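Local coordinates for protein pyruvate dehydrogenase complex, dihydrolipoamide acetyltransferase E2 component (Thermus thermophilus, PDB 2EQ9) that probably transfers acetyl groups through lipoyl cofactors in the pyruvate dehydrogenase complex, this piece being the small domain of E2 that binds its peripheral subunits, at residues L2-P5 with A6-K9; L14-I18 with E19-G23. All blocks are in the same frame, centred on the assembly; numbering follows the deposited sequence.

From the N terminus, interaction 1 comes first: residues 2-5 lead in and turn directly into helix 5-13, whose opening turn, 6-9, folds an arginine back over the lead-in. The helix then runs to its Schellman end at Gly15, and interaction 2 closes a compact 3-10 turn between 14-18 and 19-23 in the long loop before helix 32-39. The two follow one another in series, neither nested nor crossed. They meet through Ile18, whose CG1 lies 3.8 Å from Ala3 CB and whose CD1 packs near Ala7 O. Helix 5-13, its lead-in, the loop and helix 32-39 are thus joined in one small two-helix domain.

Interaction 1 of 2, residues L2-P5 with A6-K9; sequences LAVP and AARK
Arg8 reaches back from the first turn of helix 5-13 over Ala3, Val4 and Pro5. Its CB lies 3.7 Å from Pro5 O, and CG, anti to the carbonyl carbon (chi1 -44°), lies against Val4 O and Ala3 CB. CD continues past Ala3 O at 3.3 Å. A bend at chi3 swings the guanidinium over Pro5: Pro5 CA sits beneath one face, off toward the rim, while NH1 donates in the group's own plane to Ala3 O at 2.7 Å (N-H...O 157°). NE and NH2 form salt bridges with acidic side chains of another protein's chain, as expected of a domain built to bind partner subunits. Were this residue an alanine, Ala3 O would probably lose its NH1 donor and the acidic groups of the other chain their positive mate.

Val4 is the N-cap residue; its carbonyl accepts Arg8 N at 3.1 Å and, weakly, Ala7 N. Lys9 N bonds to Pro5 O at 2.8 Å, and Lys9 NZ pairs with Glu13 one turn on. Val4 CG2 packs on Ala7 CB at 3.8 Å. Ala6 and Ala7 rest on Val32 and Val35 of helix 32-39, while Ala3 meets Val30 of the intervening loop.

Interaction 2 of 2, residues L14-I18 with E19-G23; sequences LGIPI and EEVPG
Ile18, Glu19 and Pro17 build most of this turn, a short 3-10 segment in the loop after helix 5-13. Ile18 opens it. With CG1 anti to the backbone N (chi1 -171°), its CD1 is carried toward Val21, reaching CG2 of that residue at a loose 4.4 Å, while the CG2 branch of Ile18 is left beside the next residue, where Glu19 OE1 lies 3.4 Å away.

Glu19 folds back along the chain. Its CG stands between the backbone N and the carbonyl carbon (chi1 40°), and the bend at chi2 brings the carboxylate over Pro17 and Ile18; the two side chains of Ile18 and Glu19 cross at about a right angle. OE2 comes 3.4 Å from Pro17 CB, a contact between a carboxylate oxygen and an aliphatic carbon.

The ring of Pro17 also meets Glu20, whose CG lies 3.5 Å from Pro17 CB, so the aliphatic part of this glutamate, rather than its carboxylate, lies against the proline. Two backbone bonds close the turn: Glu20 N donates to Pro17 O at 2.8 Å and Val21 N to Ile18 O at 3.1 Å. Each runs from a residue to the one three places earlier, the pattern of a 3-10 turn.

Past the turn, Val21 points back and meets Ile16, CG2 to CG2 at 3.8 Å, bringing together the residues on either side of the 3-10 turn. These two side chains lie on Tyr38 of helix 32-39, which also supports Pro22. Ile18 faces another way, packing on Met1 and Val30, so the turn bridges helix 32-39 and the N-terminal lead-in to helix 5-13.

Interaction 1 of 2, residues L2-P5 with A6-K9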
loop_
_atom_site.group_PDB
_atom_site.type_symbol
_atom_site.label_atom_id
_atom_site.label_comp_id
_atom_site.label_asym_id
_atom_site.label_seq_id
_atom_site.Cartn_x
_atom_site.Cartn_y
_atom_site.Cartn_z
ATOM N N LEU C 2 0.175 -11.709 24.376
ATOM C CA LEU C 2 -0.057 -11.433 22.968
ATOM C C LEU C 2 -1.118 -12.378 22.409
ATOM O O LEU C 2 -0.913 -13.591 22.332
ATOM C CB LEU C 2 1.253 -11.538 22.170
ATOM C CG LEU C 2 2.194 -12.742 22.286
ATOM C CD1 LEU C 2 3.341 -12.562 21.302
ATOM C CD2 LEU C 2 2.734 -12.870 23.703
ATOM N N ALA C 3 -2.260 -11.805 22.037
ATOM C CA ALA C 3 -3.374 -12.569 21.492
ATOM C C ALA C 3 -3.904 -11.949 20.195
ATOM O O ALA C 3 -4.238 -10.758 20.148
ATOM C CB ALA C 3 -4.487 -12.652 22.519
ATOM N N VAL C 4 -3.972 -12.761 19.142
ATOM C CA VAL C 4 -4.467 -12.289 17.857
ATOM C C VAL C 4 -5.910 -11.846 18.070
ATOM O O VAL C 4 -6.587 -12.348 18.963
ATOM C CB VAL C 4 -4.411 -13.400 16.789
ATOM C CG1 VAL C 4 -3.018 -14.010 16.768
ATOM C CG2 VAL C 4 -5.466 -14.471 17.073
ATOM N N PRO C 5 -6.388 -10.883 17.269
ATOM C CA PRO C 5 -7.760 -10.379 17.391
ATOM C C PRO C 5 -8.838 -11.478 17.425
ATOM O O PRO C 5 -9.758 -11.426 18.238
ATOM C CB PRO C 5 -7.907 -9.470 16.170
ATOM C CG PRO C 5 -6.498 -9.007 15.909
ATOM C CD PRO C 5 -5.703 -10.271 16.116
ATOM N N ALA C 6 -8.730 -12.464 16.540
ATOM C CA ALA C 6 -9.717 -13.541 16.499
ATOM C C ALA C 6 -9.854 -14.239 17.855
ATOM O O ALA C 6 -10.961 -14.580 18.278
ATOM C CB ALA C 6 -9.343 -14.561 15.419
ATOM N N ALA C 7 -8.730 -14.453 18.530
ATOM C CA ALA C 7 -8.748 -15.103 19.836
ATOM C C ALA C 7 -9.360 -14.198 20.910
ATOM O O ALA C 7 -10.145 -14.661 21.743
ATOM C CB ALA C 7 -7.327 -15.520 20.234
ATOM N N ARG C 8 -9.012 -12.912 20.887
ATOM C CA ARG C 8 -9.540 -11.967 21.875
ATOM C C ARG C 8 -11.052 -11.855 21.705
ATOM O O ARG C 8 -11.799 -11.755 22.681
ATOM C CB ARG C 8 -8.898 -10.578 21.705
ATOM C CG ARG C 8 -7.388 -10.623 21.495
ATOM C CD ARG C 8 -6.705 -9.295 21.776
ATOM N NE ARG C 8 -7.143 -8.185 20.928
ATOM C CZ ARG C 8 -6.531 -7.786 19.816
ATOM N NH1 ARG C 8 -5.442 -8.409 19.387
ATOM N NH2 ARG C 8 -6.987 -6.725 19.155
ATOM N N LYS C 9 -11.489 -11.877 20.450
ATOM C CA LYS C 9 -12.900 -11.776 20.120
ATOM C C LYS C 9 -13.655 -12.981 20.672
ATOM O O LYS C 9 -14.682 -12.834 21.337
ATOM C CB LYS C 9 -13.064 -11.689 18.601
ATOM C CG LYS C 9 -14.360 -11.040 18.151
ATOM C CD LYS C 9 -15.462 -12.060 17.949
ATOM C CE LYS C 9 -15.254 -12.848 16.663
ATOM N NZ LYS C 9 -16.311 -13.891 16.501
#

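Interaction 2 of 2, residues L14-I18 with E19-G23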
loop_
_atom_site.group_PDB
_atom_site.type_symbol
_atom_site.label_atom_id
_atom_site.label_comp_id
_atom_site.label_asym_id
_atom_site.label_seq_id
_atom_site.Cartn_x
_atom_site.Cartn_y
_atom_site.Cartn_z
ATOM N N LEU C 14 -17.067 -15.905 25.024
ATOM C CA LEU C 14 -17.160 -17.103 25.844
ATOM C C LEU C 14 -17.098 -16.745 27.326
ATOM O O LEU C 14 -17.213 -17.614 28.190
ATOM C CB LEU C 14 -16.031 -18.073 25.508
ATOM C CG LEU C 14 -16.155 -18.825 24.186
ATOM C CD1 LEU C 14 -15.054 -19.869 24.113
ATOM C CD2 LEU C 14 -17.524 -19.497 24.097
ATOM N N GLY C 15 -16.919 -15.461 27.615
ATOM C CA GLY C 15 -16.835 -15.023 28.994
ATOM C C GLY C 15 -15.549 -15.511 29.636
ATOM O O GLY C 15 -15.505 -15.765 30.838
ATOM N N ILE C 16 -14.500 -15.643 28.828
ATOM C CA ILE C 16 -13.203 -16.104 29.315
ATOM C C ILE C 16 -12.158 -14.992 29.285
ATOM O O ILE C 16 -11.878 -14.420 28.230
ATOM C CB ILE C 16 -12.652 -17.267 28.458
ATOM C CG1 ILE C 16 -13.597 -18.466 28.511
ATOM C CG2 ILE C 16 -11.276 -17.677 28.960
ATOM C CD1 ILE C 16 -13.163 -19.612 27.623
ATOM N N PRO C 17 -11.569 -14.667 30.444
ATOM C CA PRO C 17 -10.547 -13.616 30.492
ATOM C C PRO C 17 -9.344 -14.040 29.643
ATOM O O PRO C 17 -8.654 -15.010 29.962
ATOM C CB PRO C 17 -10.228 -13.507 31.986
ATOM C CG PRO C 17 -10.594 -14.868 32.526
ATOM C CD PRO C 17 -11.858 -15.194 31.788
ATOM N N ILE C 18 -9.105 -13.307 28.560
ATOM C CA ILE C 18 -8.026 -13.622 27.631
ATOM C C ILE C 18 -6.646 -13.797 28.257
ATOM O O ILE C 18 -5.873 -14.656 27.830
ATOM C CB ILE C 18 -7.929 -12.565 26.495
ATOM C CG1 ILE C 18 -6.942 -13.041 25.425
ATOM C CG2 ILE C 18 -7.498 -11.215 27.059
ATOM C CD1 ILE C 18 -7.351 -14.337 24.739
ATOM N N GLU C 19 -6.329 -12.991 29.265
ATOM C CA GLU C 19 -5.026 -13.096 29.912
ATOM C C GLU C 19 -4.863 -14.400 30.684
ATOM O O GLU C 19 -3.784 -14.695 31.196
ATOM C CB GLU C 19 -4.785 -11.903 30.849
ATOM C CG GLU C 19 -5.996 -11.455 31.656
ATOM C CD GLU C 19 -7.016 -10.723 30.807
ATOM O OE1 GLU C 19 -6.609 -9.822 30.043
ATOM O OE2 GLU C 19 -8.221 -11.038 30.905
ATOM N N GLU C 20 -5.935 -15.183 30.755
ATOM C CA GLU C 20 -5.902 -16.451 31.475
ATOM C C GLU C 20 -5.728 -17.636 30.531
ATOM O O GLU C 20 -5.545 -18.768 30.977
ATOM C CB GLU C 20 -7.193 -16.640 32.279
ATOM C CG GLU C 20 -7.580 -15.467 33.176
ATOM C CD GLU C 20 -6.521 -15.107 34.203
ATOM O OE1 GLU C 20 -6.010 -16.023 34.887
ATOM O OE2 GLU C 20 -6.212 -13.902 34.338
ATOM N N VAL C 21 -5.789 -17.378 29.226
ATOM C CA VAL C 21 -5.642 -18.437 28.230
ATOM C C VAL C 21 -4.184 -18.672 27.840
ATOM O O VAL C 21 -3.529 -17.788 27.286
ATOM C CB VAL C 21 -6.431 -18.115 26.944
ATOM C CG1 VAL C 21 -6.311 -19.270 25.960
ATOM C CG2 VAL C 21 -7.884 -17.849 27.277
ATOM N N PRO C 22 -3.654 -19.871 28.127
ATOM C CA PRO C 22 -2.260 -20.167 27.777
ATOM C C PRO C 22 -2.038 -20.203 26.262
ATOM O O PRO C 22 -2.861 -20.736 25.512
ATOM C CB PRO C 22 -2.015 -21.518 28.449
ATOM C CG PRO C 22 -3.387 -22.151 28.459
ATOM C CD PRO C 22 -4.274 -20.998 28.849
ATOM N N GLY C 23 -0.923 -19.624 25.824
ATOM C CA GLY C 23 -0.606 -19.576 24.406
ATOM C C GLY C 23 -0.147 -20.895 23.815
ATOM O O GLY C 23 -0.426 -21.962 24.366
#